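Local coordinates for L protein (CAS virus, PDB 5MV0) that probably cleaves capped host RNAs through its N-terminal endonuclease domain, supplying primers for viral transcription by cap-snatching, at residues Ile59-Asn69 against Thr81-Thr91. Sequence-based numbering, arbitrary orientation.
Sequences IIHNTKEISLN and TFQHIVPDGYT. With PO4 (phosphate ion), chain F.
Asn62 and the Pro87-Asp88 backbone meet where strands 60-61 and 89-93 give way to the loops that follow and precede them, in an arenavirus cap-snatching domain of the PDDEXK nuclease clan. Such a junction illustrates how one buried asparagine can tie several peptide groups together. Asn62 N donates to Asp88 O (2.9 Å), while ND2 of Asn62 gives one bond to Pro87 O (2.9 Å, 158° at the hydrogen) and another to Ile66 O; both ND2 acceptors lie close to the amide plane, fixing the rotation of the amide. OD1 of Asn62 takes Ile66 N on a lone pair.

Beside it, Ile60 and Tyr90 form an antiparallel hydrogen-bonded pair, N and O of each bonded to O and N of the other, and Ile60 CB lies over one face of the tyrosine ring. Ile66 runs roughly perpendicular to the Tyr90 side chain, its CD1 lying 3.5 Å from Tyr90 CZ; chi1 of 66° sets CG1 between backbone N and carbonyl carbon. Gly89 makes backbone hydrogen bonds with Leu102, which Asp88 and Gly89 face together as a classic beta bulge.

Further along, Leu68 N donates to Ile85 O (2.8 Å) as helix 68-73 begins. Asn69 holds the Phe82 backbone at both its N and its O: OD1 accepts Phe82 N on a lone pair (2.9 Å), whereas ND2 reaches Phe82 O from above the carbonyl plane (3.1 Å).

A phosphate ion, likely picked up from the crystallisation solution, bridges the segments through Ser67 OG, Asn69 ND2 and His84 ND1 and also binds Ser119 OG of the second subunit, another copy of this protein. Ser67, the N-cap of helix 68-73, also bonds Met70 N through OG. His84 meets the ion at its ring edge, ND1 lying 2.8 Å from phosphate O2.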
ATOM      1  N   ILE B  59     -11.749 -14.964  -9.268  1.00 24.52           N
ATOM      2  CA  ILE B  59     -12.943 -14.828  -8.442  1.00 19.80           C
ATOM      3  C   ILE B  59     -12.744 -13.695  -7.434  1.00 23.07           C
ATOM      4  O   ILE B  59     -11.660 -13.135  -7.298  1.00 22.90           O
ATOM      5  CB  ILE B  59     -13.296 -16.141  -7.722  1.00 23.99           C
ATOM      6  CG1 ILE B  59     -12.236 -16.469  -6.680  1.00 20.33           C
ATOM      7  CG2 ILE B  59     -13.400 -17.299  -8.721  1.00 22.92           C
ATOM      8  CD1 ILE B  59     -12.564 -17.708  -5.882  1.00 21.45           C
ATOM      9  N   ILE B  60     -13.816 -13.381  -6.717  1.00 19.81           N
ATOM     10  CA  ILE B  60     -13.831 -12.281  -5.754  1.00 28.06           C
ATOM     11  C   ILE B  60     -13.219 -12.743  -4.439  1.00 23.67           C
ATOM     12  O   ILE B  60     -13.606 -13.779  -3.893  1.00 22.54           O
ATOM     13  CB  ILE B  60     -15.268 -11.782  -5.539  1.00 22.26           C
ATOM     14  CG1 ILE B  60     -15.836 -11.205  -6.838  1.00 23.62           C
ATOM     15  CG2 ILE B  60     -15.346 -10.768  -4.399  1.00 24.19           C
ATOM     16  CD1 ILE B  60     -17.342 -11.114  -6.815  1.00 24.56           C
ATOM     17  N   HIS B  61     -12.270 -11.969  -3.921  1.00 22.65           N
ATOM     18  CA  HIS B  61     -11.780 -12.189  -2.562  1.00 19.52           C
ATOM     19  C   HIS B  61     -12.811 -11.665  -1.571  1.00 19.02           C
ATOM     20  O   HIS B  61     -13.176 -10.484  -1.609  1.00 19.86           O
ATOM     21  CB  HIS B  61     -10.442 -11.488  -2.364  1.00 22.50           C
ATOM     22  CG  HIS B  61      -9.765 -11.806  -1.067  1.00 23.08           C
ATOM     23  ND1 HIS B  61      -8.818 -10.973  -0.505  1.00 23.05           N
ATOM     24  CD2 HIS B  61      -9.870 -12.872  -0.237  1.00 19.30           C
ATOM     25  CE1 HIS B  61      -8.383 -11.504   0.624  1.00 24.02           C
ATOM     26  NE2 HIS B  61      -9.000 -12.659   0.808  1.00 20.91           N
ATOM     27  N   ASN B  62     -13.266 -12.534  -0.673  1.00 16.17           N
ATOM     28  CA  ASN B  62     -14.448 -12.261   0.154  1.00 18.29           C
ATOM     29  C   ASN B  62     -14.085 -11.488   1.430  1.00 18.84           C
ATOM     30  O   ASN B  62     -14.333 -11.931   2.553  1.00 19.37           O
ATOM     31  CB  ASN B  62     -15.152 -13.574   0.486  1.00 20.79           C
ATOM     32  CG  ASN B  62     -16.432 -13.381   1.272  1.00 22.05           C
ATOM     33  OD1 ASN B  62     -17.007 -12.290   1.295  1.00 19.56           O
ATOM     34  ND2 ASN B  62     -16.897 -14.449   1.913  1.00 17.95           N
ATOM     35  N   THR B  63     -13.536 -10.283   1.244  1.00 20.99           N
ATOM     36  CA  THR B  63     -13.126  -9.460   2.383  1.00 20.73           C
ATOM     37  C   THR B  63     -14.302  -8.899   3.181  1.00 26.38           C
ATOM     38  O   THR B  63     -14.118  -8.519   4.342  1.00 22.24           O
ATOM     39  CB  THR B  63     -12.239  -8.295   1.923  1.00 20.59           C
ATOM     40  OG1 THR B  63     -12.999  -7.409   1.094  1.00 22.16           O
ATOM     41  CG2 THR B  63     -11.045  -8.806   1.146  1.00 26.22           C
ATOM     42  N   LYS B  64     -15.494  -8.801   2.597  1.00 16.60           N
ATOM     43  CA  LYS B  64     -16.634  -8.391   3.402  1.00 20.18           C
ATOM     44  C   LYS B  64     -17.218  -9.547   4.194  1.00 18.75           C
ATOM     45  O   LYS B  64     -18.149  -9.335   4.972  1.00 21.71           O
ATOM     46  CB  LYS B  64     -17.711  -7.758   2.523  1.00 22.31           C
ATOM     47  CG  LYS B  64     -17.240  -6.479   1.842  1.00 25.90           C
ATOM     48  CD  LYS B  64     -18.333  -5.910   0.989  1.00 27.74           C
ATOM     49  CE  LYS B  64     -17.822  -5.449  -0.356  1.00 37.56           C
ATOM     50  NZ  LYS B  64     -18.962  -4.901  -1.149  1.00 37.71           N
ATOM     51  N   GLU B  65     -16.696 -10.755   3.981  1.00 19.64           N
ATOM     52  CA  GLU B  65     -17.048 -11.938   4.760  1.00 23.29           C
ATOM     53  C   GLU B  65     -18.542 -12.235   4.682  1.00 17.92           C
ATOM     54  O   GLU B  65     -19.188 -12.537   5.687  1.00 22.99           O
ATOM     55  CB  GLU B  65     -16.578 -11.792   6.213  1.00 21.03           C
ATOM     56  CG  GLU B  65     -15.075 -11.580   6.301  1.00 26.41           C
ATOM     57  CD  GLU B  65     -14.531 -11.640   7.713  1.00 38.07           C
ATOM     58  OE1 GLU B  65     -15.314 -11.521   8.675  1.00 40.28           O
ATOM     59  OE2 GLU B  65     -13.304 -11.805   7.854  1.00 49.32           O
ATOM     60  N   ILE B  66     -19.111 -12.136   3.481  1.00 15.20           N
ATOM     61  CA  ILE B  66     -20.472 -12.618   3.313  1.00 22.99           C
ATOM     62  C   ILE B  66     -20.479 -14.141   3.419  1.00 22.92           C
ATOM     63  O   ILE B  66     -19.484 -14.824   3.125  1.00 18.41           O
ATOM     64  CB  ILE B  66     -21.100 -12.146   1.988  1.00 21.17           C
ATOM     65  CG1 ILE B  66     -20.382 -12.757   0.786  1.00 26.56           C
ATOM     66  CG2 ILE B  66     -21.114 -10.611   1.910  1.00 25.30           C
ATOM     67  CD1 ILE B  66     -21.081 -12.456  -0.521  1.00 24.47           C
ATOM     68  N   SER B  67     -21.610 -14.679   3.848  1.00 19.76           N
ATOM     69  CA  SER B  67     -21.731 -16.102   4.085  1.00 19.31           C
ATOM     70  C   SER B  67     -22.145 -16.824   2.805  1.00 19.51           C
ATOM     71  O   SER B  67     -22.529 -16.215   1.807  1.00 19.72           O
ATOM     72  CB  SER B  67     -22.760 -16.365   5.184  1.00 22.42           C
ATOM     73  OG  SER B  67     -24.025 -15.921   4.750  1.00 20.71           O
ATOM     74  N   LEU B  68     -22.098 -18.152   2.862  1.00 18.30           N
ATOM     75  CA  LEU B  68     -22.632 -18.950   1.763  1.00 21.88           C
ATOM     76  C   LEU B  68     -24.092 -18.611   1.494  1.00 19.20           C
ATOM     77  O   LEU B  68     -24.495 -18.439   0.337  1.00 25.73           O
ATOM     78  CB  LEU B  68     -22.474 -20.431   2.089  1.00 23.78           C
ATOM     79  CG  LEU B  68     -23.107 -21.396   1.096  1.00 25.61           C
ATOM     80  CD1 LEU B  68     -22.402 -21.262  -0.221  1.00 23.82           C
ATOM     81  CD2 LEU B  68     -22.987 -22.809   1.651  1.00 21.33           C
ATOM     82  N   ASN B  69     -24.900 -18.492   2.552  1.00 21.93           N
ATOM     83  CA  ASN B  69     -26.309 -18.155   2.371  1.00 25.53           C
ATOM     84  C   ASN B  69     -26.473 -16.852   1.595  1.00 25.00           C
ATOM     85  O   ASN B  69     -27.355 -16.741   0.733  1.00 24.21           O
ATOM     86  CB  ASN B  69     -27.007 -18.076   3.729  1.00 20.87           C
ATOM     87  CG  ASN B  69     -27.444 -19.444   4.246  1.00 25.36           C
ATOM     88  OD1 ASN B  69     -27.913 -20.284   3.483  1.00 31.85           O
ATOM     89  ND2 ASN B  69     -27.282 -19.670   5.542  1.00 24.46           N
ATOM     90  N   THR B  81     -32.223 -22.468   4.364  1.00 29.30           N
ATOM     91  CA  THR B  81     -31.097 -21.995   5.160  1.00 33.42           C
ATOM     92  C   THR B  81     -30.018 -23.072   5.190  1.00 28.70           C
ATOM     93  O   THR B  81     -30.267 -24.197   5.636  1.00 32.82           O
ATOM     94  CB  THR B  81     -31.562 -21.652   6.579  1.00 34.14           C
ATOM     95  OG1 THR B  81     -32.486 -20.557   6.531  1.00 33.71           O
ATOM     96  CG2 THR B  81     -30.377 -21.277   7.488  1.00 26.09           C
ATOM     97  N   PHE B  82     -28.831 -22.744   4.691  1.00 24.78           N
ATOM     98  CA  PHE B  82     -27.712 -23.666   4.761  1.00 22.81           C
ATOM     99  C   PHE B  82     -26.898 -23.422   6.024  1.00 26.81           C
ATOM    100  O   PHE B  82     -27.111 -22.460   6.766  1.00 24.84           O
ATOM    101  CB  PHE B  82     -26.819 -23.540   3.527  1.00 25.52           C
ATOM    102  CG  PHE B  82     -27.499 -23.927   2.251  1.00 27.75           C
ATOM    103  CD1 PHE B  82     -27.773 -25.256   1.980  1.00 34.94           C
ATOM    104  CD2 PHE B  82     -27.870 -22.969   1.327  1.00 28.51           C
ATOM    105  CE1 PHE B  82     -28.407 -25.623   0.802  1.00 36.34           C
ATOM    106  CE2 PHE B  82     -28.511 -23.328   0.153  1.00 36.19           C
ATOM    107  CZ  PHE B  82     -28.777 -24.661  -0.109  1.00 32.94           C
ATOM    108  N   GLN B  83     -25.949 -24.318   6.264  1.00 23.09           N
ATOM    109  CA  GLN B  83     -25.004 -24.102   7.347  1.00 24.63           C
ATOM    110  C   GLN B  83     -24.261 -22.786   7.125  1.00 24.33           C
ATOM    111  O   GLN B  83     -24.130 -22.299   5.996  1.00 21.25           O
ATOM    112  CB  GLN B  83     -24.018 -25.262   7.433  1.00 20.45           C
ATOM    113  CG  GLN B  83     -23.268 -25.537   6.132  1.00 24.82           C
ATOM    114  CD  GLN B  83     -23.985 -26.547   5.234  1.00 30.46           C
ATOM    115  OE1 GLN B  83     -25.202 -26.491   5.061  1.00 21.82           O
ATOM    116  NE2 GLN B  83     -23.223 -27.477   4.665  1.00 23.97           N
ATOM    117  N   HIS B  84     -23.796 -22.200   8.218  1.00 24.75           N
ATOM    118  CA  HIS B  84     -23.041 -20.960   8.133  1.00 21.59           C
ATOM    119  C   HIS B  84     -21.619 -21.271   7.695  1.00 18.05           C
ATOM    120  O   HIS B  84     -20.905 -22.018   8.368  1.00 23.33           O
ATOM    121  CB  HIS B  84     -23.038 -20.219   9.463  1.00 19.28           C
ATOM    122  CG  HIS B  84     -22.143 -19.022   9.457  1.00 20.75           C
ATOM    123  ND1 HIS B  84     -22.452 -17.874   8.756  1.00 21.74           N
ATOM    124  CD2 HIS B  84     -20.919 -18.818   9.997  1.00 23.75           C
ATOM    125  CE1 HIS B  84     -21.472 -16.999   8.901  1.00 27.83           C
ATOM    126  NE2 HIS B  84     -20.528 -17.549   9.644  1.00 22.66           N
ATOM    127  N   ILE B  85     -21.230 -20.708   6.556  1.00 20.57           N
ATOM    128  CA  ILE B  85     -19.893 -20.827   5.989  1.00 22.29           C
ATOM    129  C   ILE B  85     -19.505 -19.447   5.478  1.00 20.39           C
ATOM    130  O   ILE B  85     -20.338 -18.744   4.898  1.00 20.69           O
ATOM    131  CB  ILE B  85     -19.843 -21.855   4.834  1.00 17.68           C
ATOM    132  CG1 ILE B  85     -20.203 -23.267   5.319  1.00 22.14           C
ATOM    133  CG2 ILE B  85     -18.473 -21.861   4.169  1.00 19.67           C
ATOM    134  CD1 ILE B  85     -20.395 -24.251   4.168  1.00 23.97           C
ATOM    135  N   VAL B  86     -18.255 -19.063   5.675  1.00 22.33           N
ATOM    136  CA  VAL B  86     -17.687 -17.872   5.052  1.00 18.35           C
ATOM    137  C   VAL B  86     -16.533 -18.308   4.168  1.00 17.87           C
ATOM    138  O   VAL B  86     -15.432 -18.592   4.655  1.00 22.56           O
ATOM    139  CB  VAL B  86     -17.240 -16.843   6.102  1.00 20.47           C
ATOM    140  CG1 VAL B  86     -16.556 -15.661   5.424  1.00 22.59           C
ATOM    141  CG2 VAL B  86     -18.435 -16.382   6.923  1.00 19.32           C
ATOM    142  N   PRO B  87     -16.734 -18.387   2.858  1.00 20.29           N
ATOM    143  CA  PRO B  87     -15.652 -18.817   1.968  1.00 21.06           C
ATOM    144  C   PRO B  87     -14.607 -17.722   1.811  1.00 20.82           C
ATOM    145  O   PRO B  87     -14.876 -16.531   1.981  1.00 17.30           O
ATOM    146  CB  PRO B  87     -16.367 -19.080   0.644  1.00 19.67           C
ATOM    147  CG  PRO B  87     -17.494 -18.074   0.658  1.00 24.00           C
ATOM    148  CD  PRO B  87     -17.946 -17.997   2.111  1.00 19.17           C
ATOM    149  N   ASP B  88     -13.392 -18.148   1.469  1.00 20.11           N
ATOM    150  CA  ASP B  88     -12.328 -17.178   1.219  1.00 18.83           C
ATOM    151  C   ASP B  88     -12.586 -16.382  -0.054  1.00 23.33           C
ATOM    152  O   ASP B  88     -12.209 -15.209  -0.150  1.00 19.50           O
ATOM    153  CB  ASP B  88     -10.988 -17.895   1.123  1.00 20.05           C
ATOM    154  CG  ASP B  88     -10.552 -18.478   2.433  1.00 24.34           C
ATOM    155  OD1 ASP B  88     -10.873 -17.870   3.481  1.00 25.74           O
ATOM    156  OD2 ASP B  88      -9.902 -19.546   2.410  1.00 21.05           O
ATOM    157  N   GLY B  89     -13.209 -17.005  -1.042  1.00 21.72           N
ATOM    158  CA  GLY B  89     -13.520 -16.318  -2.276  1.00 18.69           C
ATOM    159  C   GLY B  89     -14.720 -16.966  -2.917  1.00 23.04           C
ATOM    160  O   GLY B  89     -15.114 -18.083  -2.553  1.00 19.00           O
ATOM    161  N   TYR B  90     -15.309 -16.245  -3.868  1.00 18.16           N
ATOM    162  CA  TYR B  90     -16.480 -16.749  -4.575  1.00 22.11           C
ATOM    163  C   TYR B  90     -16.657 -15.975  -5.871  1.00 27.04           C
ATOM    164  O   TYR B  90     -16.105 -14.886  -6.050  1.00 20.53           O
ATOM    165  CB  TYR B  90     -17.751 -16.622  -3.730  1.00 19.90           C
ATOM    166  CG  TYR B  90     -18.216 -15.190  -3.589  1.00 24.86           C
ATOM    167  CD1 TYR B  90     -19.203 -14.669  -4.424  1.00 25.14           C
ATOM    168  CD2 TYR B  90     -17.654 -14.351  -2.631  1.00 23.73           C
ATOM    169  CE1 TYR B  90     -19.620 -13.349  -4.305  1.00 28.57           C
ATOM    170  CE2 TYR B  90     -18.073 -13.035  -2.499  1.00 27.53           C
ATOM    171  CZ  TYR B  90     -19.056 -12.541  -3.341  1.00 29.02           C
ATOM    172  OH  TYR B  90     -19.470 -11.237  -3.220  1.00 32.74           O
ATOM    173  N   THR B  91     -17.452 -16.548  -6.768  1.00 27.08           N
ATOM    174  CA  THR B  91     -18.005 -15.773  -7.866  1.00 26.00           C
ATOM    175  C   THR B  91     -19.316 -16.416  -8.300  1.00 32.83           C
ATOM    176  O   THR B  91     -19.512 -17.626  -8.151  1.00 28.36           O
ATOM    177  CB  THR B  91     -17.028 -15.651  -9.046  1.00 33.83           C
ATOM    178  OG1 THR B  91     -17.472 -14.601  -9.916  1.00 38.37           O
ATOM    179  CG2 THR B  91     -16.934 -16.956  -9.826  1.00 30.42           C
TER
HETATM  180  P   PO4 F 301     -25.783 -17.010   7.657  1.00 30.14           P
HETATM  181  O1  PO4 F 301     -25.956 -17.072   9.151  1.00 34.89           O
HETATM  182  O2  PO4 F 301     -24.823 -18.091   7.214  1.00 28.12           O
HETATM  183  O3  PO4 F 301     -25.335 -15.653   7.193  1.00 33.87           O
HETATM  184  O4  PO4 F 301     -27.126 -17.266   7.021  1.00 46.75           O
HETATM  185  O   HOH W   1     -23.874 -19.511   5.214  1.00 21.82           O